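Local coordinates for protein transcriptional regulator, PadR family (Enterococcus faecalis, PDB 3HHH) that probably binds DNA as a dimeric transcriptional regulator of the PadR family, through a winged helix-turn-helix domain, at residues L17-I22 / Q60-E65. Numbering follows the deposited sequence.
Sequences LVLAII and QWVIAE
V62 packs its CG1 methyl over the ends of two side chains from helix 13-24, L19 and I22. The fold is a winged helix-turn-helix, as in other PadR regulators, and V62 opens the first strand of the wing, 62-69. The contact therefore joins the first long helix of the domain to the root of the wing. It is small, with 130 Å² buried over both sides, and wholly apolar; no hydrogen bond crosses it. L19 and I22 stand three residues apart, so they lie on the same face of the helix. CG1 of V62 is 4.0 Å from CD2 of L19. The CA-CB bond of L19 does not aim at the strand, and it is the branched end that closes the distance. The bond from CA to CB of I22 is directed toward segment 60-65, and the side chains of I22 and V62 cross at about a right angle. CG1 of I22 is anti to its carbonyl carbon (chi1 -64°), and the extended chain (chi2 166°) carries CD1 to the valine. L56 of helix 46-58 and L80 of strand 74-80 touch both L19 and V62, which places the contact in the domain core. Helix 46-58 ends in a Schellman motif, and Q60, at positive phi, turns the chain toward the strand. The closest approach is a single methyl pair, I22 CD1 to V62 CG1, at 3.8 Å.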
ATOM      1  N   LEU B  17      -3.829  -7.635  -5.915  1.00 15.64           N
ATOM      2  CA  LEU B  17      -3.071  -8.339  -6.946  1.00 15.65           C
ATOM      3  C   LEU B  17      -3.377  -9.834  -6.950  1.00 15.70           C
ATOM      4  O   LEU B  17      -3.404 -10.462  -8.004  1.00 15.79           O
ATOM      5  CB  LEU B  17      -1.568  -8.130  -6.740  1.00 15.67           C
ATOM      6  CG  LEU B  17      -1.036  -6.703  -6.874  1.00 15.45           C
ATOM      7  CD1 LEU B  17       0.473  -6.705  -6.676  1.00 14.88           C
ATOM      8  CD2 LEU B  17      -1.412  -6.095  -8.230  1.00 15.16           C
ATOM      9  N   VAL B  18      -3.593 -10.401  -5.768  1.00 15.84           N
ATOM     10  CA  VAL B  18      -3.958 -11.810  -5.653  1.00 15.79           C
ATOM     11  C   VAL B  18      -5.307 -12.044  -6.325  1.00 15.95           C
ATOM     12  O   VAL B  18      -5.445 -12.958  -7.134  1.00 16.08           O
ATOM     13  CB  VAL B  18      -3.979 -12.281  -4.175  1.00 15.73           C
ATOM     14  CG1 VAL B  18      -4.722 -13.600  -4.031  1.00 15.31           C
ATOM     15  CG2 VAL B  18      -2.555 -12.407  -3.647  1.00 15.26           C
ATOM     16  N   LEU B  19      -6.293 -11.211  -6.009  1.00 16.12           N
ATOM     17  CA  LEU B  19      -7.588 -11.304  -6.676  1.00 16.38           C
ATOM     18  C   LEU B  19      -7.395 -11.232  -8.192  1.00 16.83           C
ATOM     19  O   LEU B  19      -7.950 -12.048  -8.935  1.00 16.97           O
ATOM     20  CB  LEU B  19      -8.539 -10.196  -6.207  1.00 16.21           C
ATOM     21  CG  LEU B  19      -9.080 -10.271  -4.775  1.00 15.79           C
ATOM     22  CD1 LEU B  19     -10.086  -9.148  -4.542  1.00 15.45           C
ATOM     23  CD2 LEU B  19      -9.715 -11.618  -4.482  1.00 14.80           C
ATOM     24  N   ALA B  20      -6.582 -10.269  -8.630  1.00 17.13           N
ATOM     25  CA  ALA B  20      -6.273 -10.069 -10.046  1.00 17.32           C
ATOM     26  C   ALA B  20      -5.759 -11.340 -10.710  1.00 17.68           C
ATOM     27  O   ALA B  20      -6.257 -11.735 -11.769  1.00 17.70           O
ATOM     28  CB  ALA B  20      -5.252  -8.953 -10.207  1.00 17.22           C
ATOM     29  N   ILE B  21      -4.769 -11.975 -10.084  1.00 18.04           N
ATOM     30  CA  ILE B  21      -4.174 -13.202 -10.621  1.00 18.42           C
ATOM     31  C   ILE B  21      -5.205 -14.329 -10.739  1.00 18.93           C
ATOM     32  O   ILE B  21      -5.267 -15.011 -11.762  1.00 18.93           O
ATOM     33  CB  ILE B  21      -2.982 -13.680  -9.768  1.00 18.36           C
ATOM     34  CG1 ILE B  21      -1.809 -12.708  -9.901  1.00 18.24           C
ATOM     35  CG2 ILE B  21      -2.534 -15.069 -10.196  1.00 18.21           C
ATOM     36  CD1 ILE B  21      -0.762 -12.866  -8.815  1.00 17.51           C
ATOM     37  N   ILE B  22      -6.021 -14.506  -9.705  1.00 19.59           N
ATOM     38  CA  ILE B  22      -7.061 -15.539  -9.706  1.00 20.21           C
ATOM     39  C   ILE B  22      -8.111 -15.301 -10.811  1.00 21.04           C
ATOM     40  O   ILE B  22      -8.588 -16.256 -11.439  1.00 20.96           O
ATOM     41  CB  ILE B  22      -7.756 -15.645  -8.322  1.00 20.16           C
ATOM     42  CG1 ILE B  22      -6.759 -16.095  -7.238  1.00 20.11           C
ATOM     43  CG2 ILE B  22      -8.909 -16.625  -8.371  1.00 19.69           C
ATOM     44  CD1 ILE B  22      -7.260 -15.895  -5.810  1.00 19.43           C
ATOM     45  N   GLN B  60     -15.536 -15.194   1.260  1.00 30.84           N
ATOM     46  CA  GLN B  60     -16.237 -15.746   0.092  1.00 31.02           C
ATOM     47  C   GLN B  60     -16.073 -14.919  -1.191  1.00 31.15           C
ATOM     48  O   GLN B  60     -16.941 -14.927  -2.066  1.00 30.97           O
ATOM     49  CB  GLN B  60     -17.719 -15.998   0.421  1.00 31.05           C
ATOM     50  CG  GLN B  60     -17.920 -17.095   1.468  1.00 31.12           C
ATOM     51  CD  GLN B  60     -19.288 -17.054   2.127  1.00 31.09           C
ATOM     52  OE1 GLN B  60     -19.726 -16.013   2.619  1.00 31.02           O
ATOM     53  NE2 GLN B  60     -19.960 -18.195   2.155  1.00 31.00           N
ATOM     54  N   TRP B  61     -14.944 -14.219  -1.301  1.00 31.42           N
ATOM     55  CA  TRP B  61     -14.588 -13.515  -2.532  1.00 31.64           C
ATOM     56  C   TRP B  61     -13.960 -14.491  -3.530  1.00 31.69           C
ATOM     57  O   TRP B  61     -14.023 -14.276  -4.740  1.00 31.68           O
ATOM     58  CB  TRP B  61     -13.643 -12.349  -2.237  1.00 31.75           C
ATOM     59  CG  TRP B  61     -14.283 -11.285  -1.400  1.00 32.17           C
ATOM     60  CD1 TRP B  61     -15.501 -10.706  -1.608  1.00 32.51           C
ATOM     61  CD2 TRP B  61     -13.739 -10.668  -0.226  1.00 32.61           C
ATOM     62  NE1 TRP B  61     -15.752  -9.770  -0.635  1.00 32.62           N
ATOM     63  CE2 TRP B  61     -14.687  -9.725   0.226  1.00 32.70           C
ATOM     64  CE3 TRP B  61     -12.545 -10.820   0.488  1.00 32.92           C
ATOM     65  CZ2 TRP B  61     -14.479  -8.937   1.363  1.00 32.83           C
ATOM     66  CZ3 TRP B  61     -12.339 -10.037   1.620  1.00 32.87           C
ATOM     67  CH2 TRP B  61     -13.303  -9.109   2.045  1.00 32.88           C
ATOM     68  N   VAL B  62     -13.357 -15.561  -3.012  1.00 31.78           N
ATOM     69  CA  VAL B  62     -12.888 -16.673  -3.836  1.00 31.83           C
ATOM     70  C   VAL B  62     -13.495 -17.986  -3.338  1.00 31.89           C
ATOM     71  O   VAL B  62     -13.776 -18.132  -2.149  1.00 32.05           O
ATOM     72  CB  VAL B  62     -11.344 -16.791  -3.813  1.00 31.89           C
ATOM     73  CG1 VAL B  62     -10.699 -15.510  -4.342  1.00 31.99           C
ATOM     74  CG2 VAL B  62     -10.837 -17.112  -2.405  1.00 31.75           C
ATOM     75  N   ILE B  63     -13.722 -18.923  -4.258  1.00 31.87           N
ATOM     76  CA  ILE B  63     -14.062 -20.299  -3.906  1.00 31.83           C
ATOM     77  C   ILE B  63     -12.802 -21.143  -4.044  1.00 31.80           C
ATOM     78  O   ILE B  63     -12.011 -20.932  -4.962  1.00 31.81           O
ATOM     79  CB  ILE B  63     -15.143 -20.900  -4.830  1.00 31.90           C
ATOM     80  CG1 ILE B  63     -16.406 -20.036  -4.828  1.00 31.92           C
ATOM     81  CG2 ILE B  63     -15.485 -22.327  -4.391  1.00 31.72           C
ATOM     82  CD1 ILE B  63     -17.497 -20.541  -5.757  1.00 31.49           C
ATOM     83  N   ALA B  64     -12.630 -22.099  -3.131  1.00 31.77           N
ATOM     84  CA  ALA B  64     -11.488 -23.010  -3.143  1.00 31.70           C
ATOM     85  C   ALA B  64     -11.959 -24.450  -3.332  1.00 31.68           C
ATOM     86  O   ALA B  64     -12.990 -24.857  -2.790  1.00 31.73           O
ATOM     87  CB  ALA B  64     -10.702 -22.883  -1.850  1.00 31.71           C
ATOM     88  N   GLU B  65     -11.195 -25.220  -4.097  1.00 31.59           N
ATOM     89  CA  GLU B  65     -11.565 -26.598  -4.400  1.00 31.60           C
ATOM     90  C   GLU B  65     -10.340 -27.383  -4.860  1.00 31.45           C
ATOM     91  O   GLU B  65      -9.452 -26.828  -5.509  1.00 31.38           O
ATOM     92  CB  GLU B  65     -12.682 -26.606  -5.452  1.00 31.64           C
ATOM     93  CG  GLU B  65     -12.700 -27.791  -6.401  1.00 31.81           C
ATOM     94  CD  GLU B  65     -13.768 -27.641  -7.460  1.00 32.32           C
ATOM     95  OE1 GLU B  65     -13.448 -27.129  -8.554  1.00 32.28           O
ATOM     96  OE2 GLU B  65     -14.931 -28.013  -7.191  1.00 33.13           O
TER